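Local coordinates for protein acyl-coenzyme A thioesterase THEM4 (Rhodococcus sp., PDB 2OV9) that probably hydrolyses fatty acyl-coenzyme A thioesters to free fatty acids and coenzyme A, as a hotdog-fold thioesterase of the THEM4/THEM5 family, at residues P90-E95 with V102-L107; G110-T115 with N146-K151; L136-V141 with V199-E204. All coordinates share one frame; numbering follows the deposited sequence. Where two conformers were deposited one is given.

Contact 1 of 3, residues P90-E95 with V102-L107; sequences PVTGPE and VVLEGL
V91 and V102 meet through both backbone and side chain where the loop 90-95 runs beside the lead-in to strand 105-106. The polar part comes first. The backbone N of V102 gives its hydrogen to V91 O over 2.8 Å, a nearly straight bond (169° at the hydrogen). One residue further along the loop, a water joins T92 O (2.9 Å) to V102 O (2.7 Å), donating to both. Direct bond and water bridge together tie two consecutive residues of the loop to V102, and the water supplies each of the two carbonyls with a donor.

The apolar part lies alongside. The valine side chains run side by side and point the same way, with V91 CG1 3.7 Å from V102 CG2. CG1 of V91 stands anti to its own N (chi1 180°), which sets it against V102 and turns CG2 to helix 131-148, where L136 and H140 receive it. T92 adds its CB, 3.4 Å from V102 O, while its methyl CG2 reaches a looser 4.3 Å to L104 CD1. That methyl can face L104 because chi1 of 79° sends OG1 another way, to D89, whose carboxylate also accepts from the backbone N of V91.

The four touching residues are all buried, and L104 goes on to pack against V144 of the same helix. The chemistry is that of an irregular loop joined to the chain leading into a sheet strand: one direct backbone bond and one water serve the polar groups, and the side chains of V91, T92 and L104 carry the apolar packing on to helix 131-148.

Contact 2 of 3, residues G110-T115 with N146-K151; sequences GSVRGT and NAWGGK
W148, in the last turn of helix 131-148, meets G110, S111 and V112 at the start of strand 112-117 and just before it. Ahead of it in the segment, N146 turns from that strand, its amide oxygen bonded to T188. Its backbone O, like that of A147, serves the helix end: K151 N reaches N146 O and G150 N reaches A147 O, both at 2.8 Å. W148 then carries the contact. With CG anti to the backbone N (chi1 177°), its indole is carried out to residues 110-112. G110 O comes to the ring's edge near its plane, 3.2 Å from W148 CD1. V112 CG2 approaches obliquely and lies 3.6 Å from W148 CB. The indole NE1 passes S111 O at a poor angle and bonds instead to L107 O. G149 comes closest to G110 in the backbone, with CA atoms 5.8 Å apart, and G150, with positive phi, completes the Schellman motif that ends the helix. G110 likewise has a positive phi, at which a CB would be jammed against the preceding carbonyl. A buried indole thus meets mostly backbone here: its one N-H is spent on L107, and ring contacts with backbone carbonyls and the V112 methyl join the helix end to the strand's start.

Contact 3 of 3, residues L136-V141 with V199-E204; sequences LLLDHV and VCVSVE
The central helix of the hotdog fold, 131-148, lies here against strand 199-208 of the antiparallel sheet that wraps it, and L138 is the helix residue that bridges the two. Strand 201-204 runs at 43° to the helix segment, with the axes 9.1 Å apart at their closest. V201 and V203, alternate residues of the strand, both direct their side chains to the helix, and L138 lies across the pair.

Its CD1 branch meets V201, while CB and CD2 meet V203. L138 CD1 reaches V201 CG1 at 3.6 Å, the side chains crossing at a slant. At the base, CB of L138 stands 3.7 Å from V203 CG1, and CD2 adds a looser contact with the same methyl at 4.0 Å; these two side chains slide past each other in opposite directions. V203 holds CG1 between its backbone N and carbonyl carbon (chi1 65°), which presents that methyl to the base of the leucine. With an alanine here only the CB contact with V203 would remain, and a gap would probably open beside V201 and I192, which the leucine also touches.

Between the valines, S202 faces the other way and bonds through OG to H163. The strand enters by a classic beta bulge, in which C200 and V201 both face I192 of strand 185-194. Two residues on, around the helix from L138, H140 turns to the second subunit and bonds through ND1 to H130 there. The apolar side of the helix therefore packs into the concave face of the sheet while the side bearing H140 meets the dimer partner, the layout of the hotdog fold in dimeric thioesterases.

All three contacts are buried, contact 1 nearest the centre of the chain, and each borders helix 131-148. Contact 1 reaches that helix from the loop side, where V91 and T92 cover H140 and L136, whereas contacts 2 and 3 use the helix itself, at its C-terminal end and in its middle. Strands 105-106 and 112-117 are neighbours in the sheet, joining contacts 1 and 2 through E105 and R113 as well as the L107-W148 bond. Contact 3 sits against strand 199-208, further across the same sheet. The chemistry changes accordingly: backbone and water bonds hold the irregular loop, indole against backbone the helix end, and aliphatic packing alone the helix-to-sheet face. Contacts 1 and 3 also border the second subunit.

Contact 1 of 3, residues P90-E95 with V102-L107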
ATOM      1  N   PRO B  90      -0.141   7.354  -1.533  1.00 37.43           N
ATOM      2  CA  PRO B  90      -0.557   6.091  -2.146  1.00 37.48           C
ATOM      3  C   PRO B  90      -1.973   5.593  -1.875  1.00 36.92           C
ATOM      4  O   PRO B  90      -2.275   4.448  -2.204  1.00 37.10           O
ATOM      5  CB  PRO B  90       0.482   5.083  -1.626  1.00 37.98           C
ATOM      6  CG  PRO B  90       0.947   5.656  -0.315  1.00 38.58           C
ATOM      7  CD  PRO B  90       0.868   7.156  -0.467  1.00 38.14           C
ATOM      8  N   VAL B  91      -2.837   6.420  -1.295  1.00 35.91           N
ATOM      9  CA  VAL B  91      -4.240   6.020  -1.077  1.00 35.12           C
ATOM     10  C   VAL B  91      -5.171   6.803  -1.984  1.00 34.36           C
ATOM     11  O   VAL B  91      -6.075   6.229  -2.596  1.00 33.70           O
ATOM     12  CB  VAL B  91      -4.674   6.216   0.417  1.00 34.83           C
ATOM     13  CG1 VAL B  91      -6.144   5.802   0.629  1.00 34.23           C
ATOM     14  CG2 VAL B  91      -3.747   5.428   1.360  1.00 35.54           C
ATOM     15  N   THR B  92      -4.926   8.113  -2.084  1.00 34.75           N
ATOM     16  CA  THR B  92      -5.829   9.024  -2.797  1.00 35.26           C
ATOM     17  C   THR B  92      -5.173   9.803  -3.955  1.00 35.32           C
ATOM     18  O   THR B  92      -5.868  10.532  -4.657  1.00 35.20           O
ATOM     19  CB  THR B  92      -6.455  10.085  -1.838  1.00 35.77           C
ATOM     20  OG1 THR B  92      -5.495  11.129  -1.580  1.00 36.78           O
ATOM     21  CG2 THR B  92      -6.904   9.466  -0.499  1.00 36.46           C
ATOM     22  N   GLY B  93      -3.852   9.678  -4.131  1.00 34.85           N
ATOM     23  CA  GLY B  93      -3.122  10.510  -5.095  1.00 35.16           C
ATOM     24  C   GLY B  93      -3.505  10.236  -6.541  1.00 34.49           C
ATOM     25  O   GLY B  93      -3.293   9.137  -7.023  1.00 34.62           O
ATOM     26  N   PRO B  94      -4.064  11.240  -7.244  1.00 34.81           N
ATOM     27  CA  PRO B  94      -4.475  11.011  -8.642  1.00 34.02           C
ATOM     28  C   PRO B  94      -3.316  10.676  -9.562  1.00 33.67           C
ATOM     29  O   PRO B  94      -3.508   9.953 -10.530  1.00 33.11           O
ATOM     30  CB  PRO B  94      -5.105  12.338  -9.059  1.00 34.53           C
ATOM     31  CG  PRO B  94      -5.437  13.039  -7.782  1.00 36.31           C
ATOM     32  CD  PRO B  94      -4.388  12.609  -6.794  1.00 35.24           C
ATOM     33  N   GLU B  95      -2.122  11.187  -9.263  1.00 33.09           N
ATOM     34  CA  GLU B  95      -0.962  10.896 -10.078  1.00 33.70           C
ATOM     35  C   GLU B  95      -0.112   9.770  -9.493  1.00 33.29           C
ATOM     36  O   GLU B  95       1.014   9.513  -9.961  1.00 32.78           O
ATOM     37  CB  GLU B  95      -0.119  12.161 -10.318  1.00 35.02           C
ATOM     38  CG  GLU B  95      -0.731  13.123 -11.328  1.00 38.03           C
ATOM     39  CD  GLU B  95      -1.445  14.321 -10.698  1.00 44.24           C
ATOM     40  OE1 GLU B  95      -0.767  15.298 -10.306  1.00 46.28           O
ATOM     41  OE2 GLU B  95      -2.693  14.331 -10.656  1.00 46.52           O
ATOM     42  N   VAL B 102      -8.609   6.370  -3.746  1.00 33.49           N
ATOM     43  CA  VAL B 102      -9.800   6.539  -2.913  1.00 34.00           C
ATOM     44  C   VAL B 102     -10.257   7.989  -2.959  1.00 33.99           C
ATOM     45  O   VAL B 102      -9.449   8.897  -2.829  1.00 34.31           O
ATOM     46  CB  VAL B 102      -9.544   6.109  -1.445  1.00 34.18           C
ATOM     47  CG1 VAL B 102     -10.876   6.176  -0.647  1.00 37.27           C
ATOM     48  CG2 VAL B 102      -8.980   4.678  -1.394  1.00 33.85           C
ATOM     49  N   VAL B 103     -11.557   8.184  -3.146  1.00 34.32           N
ATOM     50  CA  VAL B 103     -12.187   9.499  -3.124  1.00 35.05           C
ATOM     51  C   VAL B 103     -12.889   9.623  -1.766  1.00 35.43           C
ATOM     52  O   VAL B 103     -13.607   8.688  -1.352  1.00 35.57           O
ATOM     53  CB  VAL B 103     -13.227   9.584  -4.258  1.00 34.86           C
ATOM     54  CG1 VAL B 103     -13.998  10.880  -4.205  1.00 36.62           C
ATOM     55  CG2 VAL B 103     -12.517   9.415  -5.625  1.00 35.39           C
ATOM     56  N   LEU B 104     -12.681  10.743  -1.076  1.00 34.64           N
ATOM     57  CA  LEU B 104     -13.281  10.934   0.249  1.00 35.25           C
ATOM     58  C   LEU B 104     -14.068  12.231   0.352  1.00 35.44           C
ATOM     59  O   LEU B 104     -13.663  13.269  -0.206  1.00 34.95           O
ATOM     60  CB  LEU B 104     -12.211  10.910   1.349  1.00 34.52           C
ATOM     61  CG  LEU B 104     -11.365   9.652   1.448  1.00 36.91           C
ATOM     62  CD1 LEU B 104     -10.087   9.957   2.288  1.00 35.76           C
ATOM     63  CD2 LEU B 104     -12.198   8.507   2.019  1.00 34.41           C
ATOM     64  N   GLU B 105     -15.188  12.164   1.077  1.00 34.94           N
ATOM     65  CA  GLU B 105     -15.934  13.372   1.383  1.00 35.48           C
ATOM     66  C   GLU B 105     -16.043  13.596   2.878  1.00 34.62           C
ATOM     67  O   GLU B 105     -15.980  12.653   3.659  1.00 32.92           O
ATOM     68  CB  GLU B 105     -17.304  13.377   0.713  1.00 36.65           C
ATOM     69  CG  GLU B 105     -18.205  12.283   1.147  1.00 40.23           C
ATOM     70  CD  GLU B 105     -19.449  12.173   0.258  1.00 46.36           C
ATOM     71  OE1 GLU B 105     -19.741  13.103  -0.539  1.00 49.02           O
ATOM     72  OE2 GLU B 105     -20.132  11.135   0.349  1.00 49.63           O
ATOM     73  N   GLY B 106     -16.151  14.863   3.269  1.00 34.37           N
ATOM     74  CA  GLY B 106     -16.406  15.196   4.666  1.00 34.76           C
ATOM     75  C   GLY B 106     -17.898  15.363   4.903  1.00 35.33           C
ATOM     76  O   GLY B 106     -18.607  15.960   4.077  1.00 34.48           O
ATOM     77  N   LEU B 107     -18.375  14.831   6.028  1.00 35.64           N
ATOM     78  CA  LEU B 107     -19.785  14.933   6.378  1.00 37.04           C
ATOM     79  C   LEU B 107     -19.998  15.878   7.577  1.00 36.95           C
ATOM     80  O   LEU B 107     -19.046  16.190   8.316  1.00 37.01           O
ATOM     81  CB  LEU B 107     -20.380  13.545   6.646  1.00 37.76           C
ATOM     82  CG  LEU B 107     -20.107  12.405   5.663  1.00 39.66           C
ATOM     83  CD1 LEU B 107     -20.774  11.114   6.190  1.00 42.61           C
ATOM     84  CD2 LEU B 107     -20.623  12.749   4.242  1.00 42.37           C
TER
HETATM   85  O   HOH W   1      -8.712  10.437  -4.857  1.00 33.35           O

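Contact 2 of 3, residues G110-T115 with N146-K151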
ATOM      1  N   GLY B 110     -18.690  15.405  11.309  1.00 36.85           N
ATOM      2  CA  GLY B 110     -17.245  15.284  11.531  1.00 36.58           C
ATOM      3  C   GLY B 110     -16.646  14.050  10.878  1.00 36.60           C
ATOM      4  O   GLY B 110     -15.429  13.933  10.759  1.00 36.64           O
ATOM      5  N   SER B 111     -17.481  13.102  10.466  1.00 37.32           N
ATOM      6  CA  SER B 111     -16.929  11.911   9.827  1.00 37.19           C
ATOM      7  C   SER B 111     -16.484  12.234   8.390  1.00 37.42           C
ATOM      8  O   SER B 111     -16.904  13.250   7.795  1.00 37.04           O
ATOM      9  CB  SER B 111     -17.906  10.726   9.886  1.00 37.76           C
ATOM     10  OG  SER B 111     -19.087  10.953   9.135  1.00 38.80           O
ATOM     11  N   VAL B 112     -15.625  11.369   7.865  1.00 36.27           N
ATOM     12  CA  VAL B 112     -15.138  11.387   6.494  1.00 36.79           C
ATOM     13  C   VAL B 112     -15.545  10.026   5.924  1.00 36.39           C
ATOM     14  O   VAL B 112     -15.523   9.024   6.643  1.00 36.49           O
ATOM     15  CB  VAL B 112     -13.591  11.586   6.525  1.00 37.54           C
ATOM     16  CG1 VAL B 112     -12.881  10.984   5.340  1.00 41.62           C
ATOM     17  CG2 VAL B 112     -13.255  13.085   6.704  1.00 36.14           C
ATOM     18  N   ARG B 113     -15.937   9.984   4.656  1.00 35.27           N
ATOM     19  CA  ARG B 113     -16.449   8.753   4.051  1.00 36.45           C
ATOM     20  C   ARG B 113     -16.070   8.633   2.577  1.00 35.92           C
ATOM     21  O   ARG B 113     -16.062   9.626   1.845  1.00 35.64           O
ATOM     22  CB  ARG B 113     -17.985   8.725   4.156  1.00 35.09           C
ATOM     23  CG  ARG B 113     -18.642   7.474   3.572  1.00 38.01           C
ATOM     24  CD  ARG B 113     -20.169   7.589   3.647  1.00 38.45           C
ATOM     25  NE  ARG B 113     -20.859   6.696   2.705  1.00 45.78           N
ATOM     26  CZ  ARG B 113     -21.503   5.599   3.075  1.00 47.13           C
ATOM     27  NH1 ARG B 113     -21.524   5.265   4.363  1.00 51.76           N
ATOM     28  NH2 ARG B 113     -22.130   4.840   2.178  1.00 46.28           N
ATOM     29  N   GLY B 114     -15.800   7.408   2.136  1.00 35.61           N
ATOM     30  CA  GLY B 114     -15.687   7.129   0.708  1.00 35.75           C
ATOM     31  C   GLY B 114     -15.963   5.658   0.467  1.00 35.97           C
ATOM     32  O   GLY B 114     -16.028   4.869   1.416  1.00 35.02           O
ATOM     33  N   THR B 115     -16.138   5.304  -0.799  1.00 35.13           N
ATOM     34  CA  THR B 115     -16.365   3.925  -1.205  1.00 35.79           C
ATOM     35  C   THR B 115     -15.359   3.596  -2.287  1.00 35.15           C
ATOM     36  O   THR B 115     -15.149   4.391  -3.210  1.00 33.49           O
ATOM     37  CB  THR B 115     -17.782   3.779  -1.762  1.00 36.25           C
ATOM     38  OG1 THR B 115     -18.708   4.136  -0.727  1.00 39.30           O
ATOM     39  CG2 THR B 115     -18.068   2.357  -2.176  1.00 38.03           C
ATOM     40  N   ASN B 146      -8.944  13.618  10.704  1.00 33.55           N
ATOM     41  CA  ASN B 146      -8.357  14.653  11.531  1.00 33.82           C
ATOM     42  C   ASN B 146      -8.307  16.024  10.855  1.00 34.44           C
ATOM     43  O   ASN B 146      -8.588  17.031  11.504  1.00 35.46           O
ATOM     44  CB  ASN B 146      -6.956  14.247  12.009  1.00 34.61           C
ATOM     45  CG  ASN B 146      -6.982  13.105  13.021  1.00 34.60           C
ATOM     46  OD1 ASN B 146      -7.992  12.859  13.660  1.00 34.29           O
ATOM     47  ND2 ASN B 146      -5.843  12.443  13.205  1.00 36.14           N
ATOM     48  N   ALA B 147      -7.922  16.081   9.578  1.00 34.76           N
ATOM     49  CA  ALA B 147      -7.923  17.363   8.847  1.00 35.01           C
ATOM     50  C   ALA B 147      -9.324  17.976   8.851  1.00 35.04           C
ATOM     51  O   ALA B 147      -9.496  19.155   9.140  1.00 35.56           O
ATOM     52  CB  ALA B 147      -7.445  17.177   7.410  1.00 35.62           C
ATOM     53  N   TRP B 148     -10.316  17.154   8.530  1.00 34.13           N
ATOM     54  CA  TRP B 148     -11.704  17.578   8.413  1.00 34.00           C
ATOM     55  C   TRP B 148     -12.274  18.014   9.756  1.00 34.51           C
ATOM     56  O   TRP B 148     -13.200  18.853   9.831  1.00 34.66           O
ATOM     57  CB  TRP B 148     -12.525  16.445   7.788  1.00 33.36           C
ATOM     58  CG  TRP B 148     -14.009  16.686   7.659  1.00 34.62           C
ATOM     59  CD1 TRP B 148     -15.011  15.988   8.296  1.00 34.83           C
ATOM     60  CD2 TRP B 148     -14.673  17.647   6.807  1.00 34.53           C
ATOM     61  NE1 TRP B 148     -16.250  16.462   7.898  1.00 32.71           N
ATOM     62  CE2 TRP B 148     -16.073  17.482   6.996  1.00 32.14           C
ATOM     63  CE3 TRP B 148     -14.224  18.645   5.927  1.00 32.89           C
ATOM     64  CZ2 TRP B 148     -17.017  18.262   6.324  1.00 34.33           C
ATOM     65  CZ3 TRP B 148     -15.173  19.428   5.255  1.00 33.79           C
ATOM     66  CH2 TRP B 148     -16.553  19.231   5.462  1.00 33.91           C
ATOM     67  N   GLY B 149     -11.714  17.463  10.824  1.00 35.84           N
ATOM     68  CA  GLY B 149     -12.075  17.873  12.177  1.00 36.64           C
ATOM     69  C   GLY B 149     -11.260  19.073  12.648  1.00 38.02           C
ATOM     70  O   GLY B 149     -11.362  19.464  13.794  1.00 37.89           O
ATOM     71  N   GLY B 150     -10.440  19.644  11.766  1.00 38.76           N
ATOM     72  CA  GLY B 150      -9.662  20.840  12.089  1.00 40.53           C
ATOM     73  C   GLY B 150      -8.470  20.592  12.995  1.00 41.76           C
ATOM     74  O   GLY B 150      -7.979  21.517  13.664  1.00 41.65           O
ATOM     75  N   LYS B 151      -7.989  19.351  13.016  1.00 42.89           N
ATOM     76  CA  LYS B 151      -6.831  19.000  13.837  1.00 44.36           C
ATOM     77  C   LYS B 151      -5.717  18.371  13.005  1.00 45.06           C
ATOM     78  O   LYS B 151      -5.914  17.971  11.859  1.00 45.56           O
ATOM     79  CB  LYS B 151      -7.242  18.069  14.982  1.00 44.60           C
ATOM     80  CG  LYS B 151      -7.930  18.760  16.167  1.00 45.76           C
ATOM     81  CD  LYS B 151      -6.966  19.661  16.976  1.00 46.94           C
ATOM     82  CE  LYS B 151      -6.051  18.863  17.922  1.00 46.96           C
ATOM     83  NZ  LYS B 151      -5.006  19.695  18.642  1.00 47.52           N
TER

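Contact 3 of 3, residues L136-V141 with V199-E204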
ATOM      1  N   LEU B 136      -3.420   0.267   5.605  1.00 34.45           N
ATOM      2  CA  LEU B 136      -2.927   1.467   4.906  1.00 35.06           C
ATOM      3  C   LEU B 136      -4.088   2.417   4.634  1.00 34.26           C
ATOM      4  O   LEU B 136      -3.989   3.626   4.894  1.00 34.26           O
ATOM      5  CB  LEU B 136      -2.219   1.107   3.586  1.00 34.46           C
ATOM      6  CG  LEU B 136      -2.063   2.166   2.481  1.00 35.44           C
ATOM      7  CD1 LEU B 136      -1.081   3.321   2.826  1.00 36.22           C
ATOM      8  CD2 LEU B 136      -1.565   1.506   1.217  1.00 36.18           C
ATOM      9  N   LEU B 137      -5.184   1.888   4.090  1.00 34.45           N
ATOM     10  CA  LEU B 137      -6.333   2.738   3.743  1.00 35.06           C
ATOM     11  C   LEU B 137      -6.877   3.410   4.993  1.00 35.44           C
ATOM     12  O   LEU B 137      -7.117   4.624   4.994  1.00 36.31           O
ATOM     13  CB  LEU B 137      -7.470   1.938   3.058  1.00 35.79           C
ATOM     14  CG  LEU B 137      -7.151   1.163   1.772  1.00 37.74           C
ATOM     15  CD1 LEU B 137      -8.426   0.656   1.066  1.00 40.01           C
ATOM     16  CD2 LEU B 137      -6.340   2.014   0.858  1.00 37.89           C
ATOM     17  N   LEU B 138      -7.047   2.628   6.057  1.00 35.21           N
ATOM     18  CA  LEU B 138      -7.638   3.145   7.321  1.00 34.91           C
ATOM     19  C   LEU B 138      -6.719   4.191   7.966  1.00 35.06           C
ATOM     20  O   LEU B 138      -7.181   5.225   8.440  1.00 34.70           O
ATOM     21  CB  LEU B 138      -7.975   2.008   8.311  1.00 34.39           C
ATOM     22  CG  LEU B 138      -9.295   1.279   7.969  1.00 34.73           C
ATOM     23  CD1 LEU B 138      -9.442   0.020   8.782  1.00 33.92           C
ATOM     24  CD2 LEU B 138     -10.484   2.174   8.221  1.00 35.55           C
ATOM     25  N   ASP B 139      -5.418   3.926   7.975  1.00 34.98           N
ATOM     26  CA  ASP B 139      -4.480   4.917   8.478  1.00 34.37           C
ATOM     27  C   ASP B 139      -4.717   6.280   7.794  1.00 34.63           C
ATOM     28  O   ASP B 139      -4.924   7.311   8.464  1.00 33.43           O
ATOM     29  CB  ASP B 139      -3.041   4.440   8.254  1.00 34.75           C
ATOM     30  CG  ASP B 139      -2.019   5.451   8.717  1.00 38.29           C
ATOM     31  OD1 ASP B 139      -1.760   5.520   9.923  1.00 42.16           O
ATOM     32  OD2 ASP B 139      -1.480   6.195   7.885  1.00 41.60           O
ATOM     33  N   HIS B 140      -4.683   6.283   6.462  1.00 33.70           N
ATOM     34  CA  HIS B 140      -4.915   7.501   5.704  1.00 33.56           C
ATOM     35  C   HIS B 140      -6.255   8.175   5.971  1.00 33.47           C
ATOM     36  O   HIS B 140      -6.318   9.392   6.145  1.00 33.24           O
ATOM     37  CB  HIS B 140      -4.809   7.269   4.195  1.00 33.21           C
ATOM     38  CG  HIS B 140      -4.656   8.546   3.440  1.00 31.63           C
ATOM     39  ND1 HIS B 140      -3.459   9.228   3.391  1.00 31.66           N
ATOM     40  CD2 HIS B 140      -5.564   9.324   2.804  1.00 31.69           C
ATOM     41  CE1 HIS B 140      -3.623  10.353   2.716  1.00 31.93           C
ATOM     42  NE2 HIS B 140      -4.887  10.427   2.333  1.00 31.74           N
ATOM     43  N   VAL B 141      -7.334   7.398   5.955  1.00 33.82           N
ATOM     44  CA  VAL B 141      -8.643   7.943   6.304  1.00 34.59           C
ATOM     45  C   VAL B 141      -8.664   8.660   7.653  1.00 34.61           C
ATOM     46  O   VAL B 141      -9.313   9.710   7.776  1.00 33.97           O
ATOM     47  CB  VAL B 141      -9.743   6.853   6.258  1.00 34.60           C
ATOM     48  CG1 VAL B 141     -11.083   7.447   6.641  1.00 36.95           C
ATOM     49  CG2 VAL B 141      -9.826   6.324   4.841  1.00 35.21           C
ATOM     50  N   VAL B 199     -19.073  -4.722   9.500  1.00 32.71           N
ATOM     51  CA  VAL B 199     -17.687  -4.269   9.627  1.00 34.09           C
ATOM     52  C   VAL B 199     -16.697  -5.393   9.292  1.00 34.24           C
ATOM     53  O   VAL B 199     -16.830  -6.530   9.788  1.00 34.36           O
ATOM     54  CB  VAL B 199     -17.384  -3.810  11.062  1.00 35.29           C
ATOM     55  CG1 VAL B 199     -15.929  -3.316  11.175  1.00 34.62           C
ATOM     56  CG2 VAL B 199     -18.350  -2.711  11.494  1.00 37.07           C
ATOM     57  N   CYS B 200     -15.726  -5.082   8.438  1.00 34.30           N
ATOM     58  CA  CYS B 200     -14.668  -6.002   8.057  1.00 34.35           C
ATOM     59  C   CYS B 200     -13.419  -5.723   8.877  1.00 34.16           C
ATOM     60  O   CYS B 200     -12.829  -6.642   9.465  1.00 34.33           O
ATOM     61  CB  CYS B 200     -14.341  -5.819   6.571  1.00 34.30           C
ATOM     62  SG  CYS B 200     -15.675  -6.366   5.548  1.00 38.82           S
ATOM     63  N   VAL B 201     -13.014  -4.458   8.896  1.00 33.54           N
ATOM     64  CA  VAL B 201     -11.831  -4.021   9.639  1.00 33.59           C
ATOM     65  C   VAL B 201     -12.180  -2.756  10.395  1.00 34.29           C
ATOM     66  O   VAL B 201     -12.936  -1.908   9.907  1.00 33.40           O
ATOM     67  CB  VAL B 201     -10.657  -3.681   8.701  1.00 34.60           C
ATOM     68  CG1 VAL B 201      -9.324  -3.484   9.521  1.00 31.94           C
ATOM     69  CG2 VAL B 201     -10.468  -4.785   7.696  1.00 36.22           C
ATOM     70  N   SER B 202     -11.612  -2.589  11.586  1.00 34.40           N
ATOM     71  CA  SER B 202     -11.819  -1.362  12.315  1.00 34.06           C
ATOM     72  C   SER B 202     -10.460  -0.918  12.829  1.00 34.75           C
ATOM     73  O   SER B 202      -9.541  -1.704  12.899  1.00 34.43           O
ATOM     74  CB  SER B 202     -12.825  -1.574  13.463  1.00 34.81           C
ATOM     75  OG  SER B 202     -12.344  -2.483  14.456  1.00 35.10           O
ATOM     76  N   VAL B 203     -10.351   0.351  13.167  1.00 34.90           N
ATOM     77  CA  VAL B 203      -9.104   0.906  13.666  1.00 35.54           C
ATOM     78  C   VAL B 203      -9.356   1.975  14.715  1.00 36.57           C
ATOM     79  O   VAL B 203     -10.401   2.646  14.697  1.00 35.51           O
ATOM     80  CB  VAL B 203      -8.246   1.492  12.513  1.00 35.73           C
ATOM     81  CG1 VAL B 203      -8.949   2.689  11.857  1.00 35.61           C
ATOM     82  CG2 VAL B 203      -6.831   1.882  13.023  1.00 33.49           C
ATOM     83  N   GLU B 204      -8.428   2.039  15.667  1.00 37.15           N
ATOM     84  CA  GLU B 204      -8.269   3.157  16.600  0.50 38.28           C
ATOM     85  C   GLU B 204      -6.845   3.698  16.440  1.00 38.59           C
ATOM     86  O   GLU B 204      -5.877   2.929  16.618  1.00 38.32           O
ATOM     87  CB  GLU B 204      -8.435   2.687  18.052  0.50 38.31           C
ATOM     88  CG  GLU B 204      -9.864   2.431  18.532  0.50 39.06           C
ATOM     89  CD  GLU B 204      -9.941   1.891  19.969  0.50 39.31           C
ATOM     90  OE1 GLU B 204      -8.982   2.083  20.762  0.50 40.33           O
ATOM     91  OE2 GLU B 204     -10.974   1.268  20.310  0.50 40.65           O
TER